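PDB 4IUS: GCN5-related N-acetyltransferase from Kribbella flavida, which probably transfers an acyl group, most likely acetyl from acetyl-coenzyme A, to an acceptor that is not established. Local coordinates for residues 105-110 against 241-246; 183-188 against 222-227. The protein carries 1 engineered substitution. All blocks are in the same frame, centred on the assembly; numbering follows the deposited sequence.

Contact 1: 105-110 against 241-246; sequences PLLAVE and YEPKAT
Val109 and Tyr241 meet at about a right angle and show how an aromatic ring can close an antiparallel strand pair. The methyl CG1 of Val109 sits over one face of the phenol ring, 3.7 Å from the ring centroid and displaced toward CZ, a CH-pi contact. That methyl lies between the backbone N and the carbonyl carbon of its own residue (chi1 70°), which brings it above the ring. The edge of the same ring meets the backbone of Leu107 at its carbonyl carbon, 3.7 Å from Tyr241 CD1. Tyr241 OH is hydrogen-bonded to Thr211 OG1 of helix 202-216.

Farther along, Leu107 lays its CD2 branch alongside Pro243, CD2 3.6 Å from Pro243 CA and also against CB. Leu106 and Ala245 pair on the other face of the sheet, CB to CB, and Ala108 CB meets the CG of Lys244 there before the bent lysine chain leads away.

In the backbone, Leu106 pairs with Ala245 (Leu106 N to Ala245 O, 2.9 Å), but Lys244 also faces Leu106, a classic beta bulge. Leu106 O therefore accepts two N-H groups: Lys244 N at 2.9 Å, nearly in line with the carbonyl, and Ala245 N at 3.3 Å, in the carbonyl plane on a lone pair. Ala108 and Glu242 exchange two bonds, Ala108 N to Glu242 O being 2.8 Å.

Polar bonding across the strands is thus left to the backbone, which absorbs an extra residue through one doubly used carbonyl, while the side chains meet by apolar and CH-pi contact.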
ATOM      1  N   PRO A 105       2.850   4.154 -10.106  1.00  9.10           N
ATOM      2  CA  PRO A 105       1.944   5.268  -9.963  1.00  9.09           C
ATOM      3  C   PRO A 105       1.041   5.086  -8.763  1.00  9.09           C
ATOM      4  O   PRO A 105       0.604   3.958  -8.482  1.00 10.52           O
ATOM      5  CB  PRO A 105       1.170   5.240 -11.287  1.00 11.56           C
ATOM      6  CG  PRO A 105       1.152   3.778 -11.631  1.00 11.85           C
ATOM      7  CD  PRO A 105       2.470   3.250 -11.166  1.00 11.13           C
ATOM      8  N   LEU A 106       0.692   6.188  -8.128  1.00  8.64           N
ATOM      9  CA  LEU A 106      -0.306   6.187  -7.086  1.00  8.86           C
ATOM     10  C   LEU A 106      -1.567   6.815  -7.664  1.00  7.93           C
ATOM     11  O   LEU A 106      -1.563   7.973  -8.089  1.00 10.27           O
ATOM     12  CB  LEU A 106       0.135   6.965  -5.848  1.00 11.73           C
ATOM     13  CG  LEU A 106       1.388   6.479  -5.144  1.00 14.44           C
ATOM     14  CD1 LEU A 106       1.425   7.149  -3.767  1.00 18.56           C
ATOM     15  CD2 LEU A 106       1.415   4.949  -5.029  1.00 16.33           C
ATOM     16  N   LEU A 107      -2.621   6.015  -7.699  1.00  7.42           N
ATOM     17  CA  LEU A 107      -3.926   6.406  -8.197  1.00  8.20           C
ATOM     18  C   LEU A 107      -4.827   6.683  -7.006  1.00  8.43           C
ATOM     19  O   LEU A 107      -4.707   6.031  -5.975  1.00 10.74           O
ATOM     20  CB  LEU A 107      -4.559   5.320  -9.038  1.00  9.85           C
ATOM     21  CG  LEU A 107      -3.726   4.666 -10.183  1.00 11.72           C
ATOM     22  CD1 LEU A 107      -4.575   3.663 -10.987  1.00 14.86           C
ATOM     23  CD2 LEU A 107      -2.989   5.623 -11.059  1.00 13.03           C
ATOM     24  N   ALA A 108      -5.676   7.686  -7.094  1.00  8.43           N
ATOM     25  CA  ALA A 108      -6.505   8.067  -5.957  1.00  7.94           C
ATOM     26  C   ALA A 108      -7.927   8.411  -6.370  1.00  8.19           C
ATOM     27  O   ALA A 108      -8.165   8.793  -7.516  1.00  9.32           O
ATOM     28  CB  ALA A 108      -5.885   9.198  -5.118  1.00 10.95           C
ATOM     29  N   VAL A 109      -8.839   8.333  -5.414  1.00  8.54           N
ATOM     30  CA  VAL A 109     -10.234   8.669  -5.665  1.00  9.44           C
ATOM     31  C   VAL A 109     -10.846   9.177  -4.345  1.00  9.70           C
ATOM     32  O   VAL A 109     -10.458   8.785  -3.230  1.00  9.67           O
ATOM     33  CB  VAL A 109     -11.050   7.452  -6.206  1.00  9.55           C
ATOM     34  CG1 VAL A 109     -11.274   6.367  -5.118  1.00 10.83           C
ATOM     35  CG2 VAL A 109     -12.388   7.915  -6.798  1.00 11.57           C
ATOM     36  N   GLU A 110     -11.819  10.071  -4.484  1.00 11.97           N
ATOM     37  CA  GLU A 110     -12.571  10.630  -3.349  1.00 11.75           C
ATOM     38  C   GLU A 110     -14.031  10.137  -3.444  1.00 13.12           C
ATOM     39  O   GLU A 110     -14.463   9.703  -4.520  1.00 14.21           O
ATOM     40  CB  GLU A 110     -12.554  12.142  -3.386  1.00 15.76           C
ATOM     41  CG  GLU A 110     -11.176  12.696  -3.068  1.00 19.56           C
ATOM     42  CD  GLU A 110     -11.145  14.209  -2.912  1.00 28.32           C
ATOM     43  OE1 GLU A 110     -11.730  14.923  -3.760  1.00 34.90           O
ATOM     44  OE2 GLU A 110     -10.514  14.697  -1.943  1.00 33.52           O
ATOM     45  N   TYR A 241     -10.721   6.309 -10.225  1.00 10.99           N
ATOM     46  CA  TYR A 241      -9.344   6.540  -9.796  1.00 10.03           C
ATOM     47  C   TYR A 241      -8.576   7.274 -10.885  1.00 10.60           C
ATOM     48  O   TYR A 241      -8.727   6.982 -12.082  1.00 13.07           O
ATOM     49  CB  TYR A 241      -8.660   5.194  -9.535  1.00  9.83           C
ATOM     50  CG  TYR A 241      -8.914   4.573  -8.165  1.00  9.50           C
ATOM     51  CD1 TYR A 241      -8.090   4.839  -7.121  1.00  9.63           C
ATOM     52  CD2 TYR A 241      -9.951   3.684  -7.965  1.00  9.95           C
ATOM     53  CE1 TYR A 241      -8.330   4.318  -5.876  1.00  9.07           C
ATOM     54  CE2 TYR A 241     -10.177   3.116  -6.719  1.00 10.71           C
ATOM     55  CZ  TYR A 241      -9.372   3.426  -5.678  1.00  9.00           C
ATOM     56  OH  TYR A 241      -9.521   2.904  -4.408  1.00  9.51           O
ATOM     57  N   GLU A 242      -7.701   8.159 -10.447  0.60  9.00           N
ATOM     58  CA  GLU A 242      -6.850   8.921 -11.350  0.60  9.74           C
ATOM     59  C   GLU A 242      -5.441   8.961 -10.788  0.60  8.38           C
ATOM     60  O   GLU A 242      -5.257   9.005  -9.580  0.60  9.02           O
ATOM     61  CB  GLU A 242      -7.338  10.357 -11.481  0.60 11.36           C
ATOM     62  CG  GLU A 242      -8.721  10.520 -12.060  0.60 14.92           C
ATOM     63  CD  GLU A 242      -9.073  11.982 -12.071  0.60 17.32           C
ATOM     64  OE1 GLU A 242      -8.419  12.691 -12.844  0.60 17.51           O
ATOM     65  OE2 GLU A 242      -9.951  12.433 -11.275  0.60 24.10           O
ATOM     66  N   PRO A 243      -4.455   9.030 -11.686  1.00  8.16           N
ATOM     67  CA  PRO A 243      -3.063   9.179 -11.200  1.00  8.73           C
ATOM     68  C   PRO A 243      -2.861  10.498 -10.497  1.00  8.78           C
ATOM     69  O   PRO A 243      -3.249  11.536 -11.037  1.00  9.92           O
ATOM     70  CB  PRO A 243      -2.215   9.060 -12.464  1.00 10.85           C
ATOM     71  CG  PRO A 243      -3.138   9.357 -13.540  1.00 12.27           C
ATOM     72  CD  PRO A 243      -4.527   8.976 -13.149  1.00  9.70           C
ATOM     73  N   LYS A 244      -2.256  10.483  -9.317  1.00  8.74           N
ATOM     74  CA  LYS A 244      -2.063  11.677  -8.522  1.00  8.87           C
ATOM     75  C   LYS A 244      -0.642  11.835  -7.968  1.00  9.69           C
ATOM     76  O   LYS A 244      -0.290  12.932  -7.545  1.00 10.79           O
ATOM     77  CB  LYS A 244      -3.063  11.709  -7.369  1.00 10.09           C
ATOM     78  CG  LYS A 244      -4.501  11.966  -7.810  1.00 11.23           C
ATOM     79  CD  LYS A 244      -4.727  13.397  -8.292  1.00 14.80           C
ATOM     80  CE  LYS A 244      -6.089  13.648  -8.813  1.00 15.36           C
ATOM     81  NZ  LYS A 244      -6.064  15.072  -9.229  1.00 16.52           N
ATOM     82  N   ALA A 245       0.161  10.781  -7.936  1.00  7.81           N
ATOM     83  CA  ALA A 245       1.511  10.866  -7.373  1.00  8.25           C
ATOM     84  C   ALA A 245       2.343   9.736  -7.911  1.00  8.51           C
ATOM     85  O   ALA A 245       1.856   8.829  -8.584  1.00  9.06           O
ATOM     86  CB  ALA A 245       1.468  10.871  -5.826  1.00 10.63           C
ATOM     87  N   THR A 246       3.622   9.773  -7.585  1.00  9.31           N
ATOM     88  CA  THR A 246       4.602   8.808  -8.082  1.00 10.58           C
ATOM     89  C   THR A 246       5.287   8.205  -6.882  1.00  9.32           C
ATOM     90  O   THR A 246       5.977   8.910  -6.148  1.00 10.42           O
ATOM     91  CB  THR A 246       5.702   9.526  -8.935  1.00 10.38           C
ATOM     92  OG1 THR A 246       5.097  10.369  -9.920  1.00 13.37           O
ATOM     93  CG2 THR A 246       6.630   8.525  -9.593  1.00 12.72           C
TER

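Contact 2: 183-188 against 222-227; sequences DGVTEV and LAWLTP. With SO4 (sulfate ion), chain D; EDO (1,2-ethanediol), chain E.
Strands 185-188 and 222-225 run parallel in register, their axes 4.6 Å apart and inclined by 32°. Leu222 N bonds to Gly184 O, Thr186 N to Leu222 O, Trp224 N to Thr186 O and Val188 N to Trp224 O (2.9 Å), a ladder of four hydrogen bonds.

Glu187 and Trp224, paired on one face, carry the main side-chain contact. The glutamate chain runs over the indole, with CG 3.6 Å from the centroid of the six-membered ring, a CH-pi contact, and the carboxylate continues across it nearly flat, its plane 12° from the ring. CD reaches Trp224 CH2 at 3.3 Å. CG of Glu187 is anti to the backbone N (chi1 -177°) and the chain stays extended beyond it, which carries the acid group over the outer carbons. A water lies 2.7 Å from Glu187 OE2, within bonding distance of Val188 O, and accepts from Thr226 N; Asp148 OD2 lies close to Glu187 OE1, two like charges.

At the indole edge, Val185 CG1 lies in the ring plane, 3.5 Å from Trp224 CD1, and NE1 donates to O1 of a 1,2-ethanediol, probably from the crystallisation liquor. An alanine in place of Trp224 would strip the cover from the Glu187 chain and would probably leave its carboxylate less restrained in rotation. On the opposite face, Thr186 CG2 meets Ala223 CB beneath helix 202-216.

Two adjacent parallel strands joined through that helix form a beta-alpha-beta unit, which in GNAT proteins contributes to the acetyl-coenzyme A site and probably does so here.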
ATOM      1  N   ASP A 183      -5.707   9.923   9.121  1.00 14.18           N
ATOM      2  CA  ASP A 183      -6.024  11.244   8.549  1.00 15.24           C
ATOM      3  C   ASP A 183      -7.006  11.156   7.376  1.00 13.66           C
ATOM      4  O   ASP A 183      -6.861  11.849   6.366  1.00 14.58           O
ATOM      5  CB  ASP A 183      -4.743  12.002   8.055  1.00 18.27           C
ATOM      6  CG  ASP A 183      -5.053  13.388   7.450  1.00 20.08           C
ATOM      7  OD1 ASP A 183      -5.812  14.173   8.080  1.00 25.00           O
ATOM      8  OD2 ASP A 183      -4.529  13.732   6.332  1.00 20.77           O
ATOM      9  N   GLY A 184      -7.993  10.281   7.506  1.00 11.91           N
ATOM     10  CA  GLY A 184      -8.998  10.115   6.453  1.00 12.49           C
ATOM     11  C   GLY A 184      -8.541   9.326   5.228  1.00 11.69           C
ATOM     12  O   GLY A 184      -9.319   9.139   4.291  1.00 12.88           O
ATOM     13  N   VAL A 185      -7.299   8.869   5.218  1.00  9.57           N
ATOM     14  CA  VAL A 185      -6.718   8.204   4.080  1.00  9.05           C
ATOM     15  C   VAL A 185      -6.667   6.705   4.334  1.00  9.72           C
ATOM     16  O   VAL A 185      -6.323   6.252   5.419  1.00  9.69           O
ATOM     17  CB  VAL A 185      -5.285   8.721   3.789  1.00  9.51           C
ATOM     18  CG1 VAL A 185      -4.766   8.080   2.524  1.00 10.25           C
ATOM     19  CG2 VAL A 185      -5.257  10.234   3.689  1.00 11.23           C
ATOM     20  N   THR A 186      -7.025   5.949   3.290  1.00  8.77           N
ATOM     21  CA  THR A 186      -6.848   4.505   3.244  1.00  8.43           C
ATOM     22  C   THR A 186      -6.138   4.121   1.950  1.00  8.05           C
ATOM     23  O   THR A 186      -6.278   4.801   0.957  1.00  8.78           O
ATOM     24  CB  THR A 186      -8.205   3.759   3.347  1.00  9.72           C
ATOM     25  OG1 THR A 186      -7.957   2.346   3.523  1.00 10.51           O
ATOM     26  CG2 THR A 186      -9.083   3.977   2.127  1.00 10.17           C
ATOM     27  N   GLU A 187      -5.393   3.018   1.995  1.00  8.20           N
ATOM     28  CA  GLU A 187      -4.855   2.350   0.845  1.00  8.10           C
ATOM     29  C   GLU A 187      -5.709   1.142   0.522  1.00  7.81           C
ATOM     30  O   GLU A 187      -5.952   0.326   1.417  1.00  8.99           O
ATOM     31  CB  GLU A 187      -3.409   1.932   1.079  1.00  9.49           C
ATOM     32  CG  GLU A 187      -2.824   1.278  -0.175  1.00 10.59           C
ATOM     33  CD  GLU A 187      -1.459   0.630  -0.027  1.00 13.01           C
ATOM     34  OE1 GLU A 187      -0.931   0.666   1.089  1.00 15.24           O
ATOM     35  OE2 GLU A 187      -0.936   0.112  -1.051  1.00 14.81           O
ATOM     36  N   VAL A 188      -6.121   0.998  -0.726  1.00  7.91           N
ATOM     37  CA  VAL A 188      -6.792  -0.201  -1.204  1.00  7.88           C
ATOM     38  C   VAL A 188      -5.708  -1.087  -1.819  1.00  9.88           C
ATOM     39  O   VAL A 188      -4.896  -0.623  -2.639  1.00 10.58           O
ATOM     40  CB  VAL A 188      -7.922   0.128  -2.192  1.00  9.27           C
ATOM     41  CG1 VAL A 188      -8.484  -1.136  -2.805  1.00 11.18           C
ATOM     42  CG2 VAL A 188      -9.019   0.900  -1.462  1.00 10.97           C
ATOM     43  N   LEU A 222     -10.339   9.730   1.478  1.00 11.16           N
ATOM     44  CA  LEU A 222      -9.455   9.590   0.332  1.00 10.08           C
ATOM     45  C   LEU A 222      -8.977   8.135   0.260  1.00  8.27           C
ATOM     46  O   LEU A 222      -8.545   7.605   1.322  1.00 10.28           O
ATOM     47  CB  LEU A 222      -8.237  10.544   0.428  1.00 11.50           C
ATOM     48  CG  LEU A 222      -7.228  10.491  -0.709  1.00 11.63           C
ATOM     49  CD1 LEU A 222      -7.820  10.956  -2.027  1.00 13.92           C
ATOM     50  CD2 LEU A 222      -5.957  11.286  -0.353  1.00 14.02           C
ATOM     51  N   ALA A 223      -8.985   7.495  -0.923  1.00  8.06           N
ATOM     52  CA  ALA A 223      -8.453   6.148  -1.111  1.00  7.91           C
ATOM     53  C   ALA A 223      -7.411   6.212  -2.192  1.00  8.84           C
ATOM     54  O   ALA A 223      -7.598   6.910  -3.175  1.00  9.63           O
ATOM     55  CB  ALA A 223      -9.552   5.154  -1.499  1.00  9.50           C
ATOM     56  N   TRP A 224      -6.309   5.476  -2.018  1.00  8.08           N
ATOM     57  CA  TRP A 224      -5.293   5.377  -3.028  1.00  7.59           C
ATOM     58  C   TRP A 224      -4.868   3.949  -3.197  1.00  7.42           C
ATOM     59  O   TRP A 224      -5.053   3.116  -2.312  1.00  8.62           O
ATOM     60  CB  TRP A 224      -4.093   6.280  -2.756  1.00  8.26           C
ATOM     61  CG  TRP A 224      -3.292   5.899  -1.568  1.00  8.97           C
ATOM     62  CD1 TRP A 224      -3.516   6.245  -0.242  1.00 10.09           C
ATOM     63  CD2 TRP A 224      -2.154   5.012  -1.539  1.00  8.85           C
ATOM     64  NE1 TRP A 224      -2.578   5.661   0.575  1.00 11.14           N
ATOM     65  CE2 TRP A 224      -1.722   4.926  -0.159  1.00 10.13           C
ATOM     66  CE3 TRP A 224      -1.446   4.296  -2.518  1.00 10.40           C
ATOM     67  CZ2 TRP A 224      -0.615   4.163   0.221  1.00 12.19           C
ATOM     68  CZ3 TRP A 224      -0.351   3.513  -2.107  1.00 12.06           C
ATOM     69  CH2 TRP A 224       0.046   3.449  -0.787  1.00 12.83           C
ATOM     70  N   LEU A 225      -4.328   3.651  -4.364  1.00  8.37           N
ATOM     71  CA  LEU A 225      -3.743   2.345  -4.665  1.00  9.00           C
ATOM     72  C   LEU A 225      -2.636   2.466  -5.672  1.00  9.42           C
ATOM     73  O   LEU A 225      -2.492   3.487  -6.336  1.00 10.12           O
ATOM     74  CB  LEU A 225      -4.776   1.361  -5.155  1.00 11.87           C
ATOM     75  CG  LEU A 225      -5.555   1.679  -6.412  1.00 11.30           C
ATOM     76  CD1 LEU A 225      -4.740   1.314  -7.679  1.00 14.10           C
ATOM     77  CD2 LEU A 225      -6.918   0.976  -6.417  1.00 14.71           C
ATOM     78  N   THR A 226      -1.795   1.440  -5.700  1.00 11.00           N
ATOM     79  CA  THR A 226      -0.865   1.289  -6.773  0.60 12.69           C
ATOM     80  C   THR A 226      -1.225   0.026  -7.566  1.00 13.03           C
ATOM     81  O   THR A 226      -1.583  -0.980  -6.987  1.00 15.05           O
ATOM     82  CB  THR A 226       0.576   1.327  -6.271  0.60 14.30           C
ATOM     83  OG1 THR A 226       1.396   1.436  -7.418  0.60 16.67           O
ATOM     84  CG2 THR A 226       0.966   0.082  -5.504  0.60 15.24           C
ATOM     85  N   PRO A 227      -1.232   0.099  -8.905  1.00 15.64           N
ATOM     86  CA  PRO A 227      -1.763  -0.966  -9.756  1.00 19.30           C
ATOM     87  C   PRO A 227      -0.754  -2.008 -10.138  1.00 28.64           C
ATOM     88  O   PRO A 227       0.433  -1.799  -9.954  1.00 27.81           O
ATOM     89  CB  PRO A 227      -2.149  -0.204 -11.050  1.00 23.01           C
ATOM     90  CG  PRO A 227      -1.189   0.897 -11.120  1.00 22.76           C
ATOM     91  CD  PRO A 227      -0.943   1.307  -9.693  1.00 18.23           C
TER
HETATM   92  S   SO4 D 503      -6.513  11.341  12.467  0.60 29.77           S
HETATM   93  O1  SO4 D 503      -7.524  11.944  11.574  0.60 34.70           O
HETATM   94  O2  SO4 D 503      -5.962  10.078  11.912  0.60 28.38           O
HETATM   95  O3  SO4 D 503      -5.391  12.266  12.700  0.60 34.62           O
HETATM   96  O4  SO4 D 503      -7.173  11.106  13.755  0.60 33.54           O
HETATM   97  C1  EDO E 504      -2.949   4.325   4.381  0.50 22.60           C
HETATM   98  O1  EDO E 504      -2.063   5.091   3.547  0.50 23.23           O
HETATM   99  C2  EDO E 504      -3.113   5.048   5.713  0.50 16.93           C
HETATM  100  O2  EDO E 504      -2.217   4.514   6.710  0.50 18.73           O
HETATM  101  O   HOH W   1      -2.237  -0.497  -3.392  1.00 12.84           O

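The two contacts lie about 9 Å apart, centre to centre, and belong to one mixed sheet in which strands 242-251, 99-109, 222-225 and 185-193 follow one another across it. Contact 1 joins the first two and contact 2 the last two; strands 99-109 and 222-225 are direct neighbours, tied by Leu107 N to Leu225 O. Along the chain contact 2 is nested within the span closed by contact 1, and strand 222-225 is followed next by strand 242-251. The segment 105-110, from the earlier part of the chain, is thus inserted between two strands of the later part, so that one continuous sheet binds both parts together.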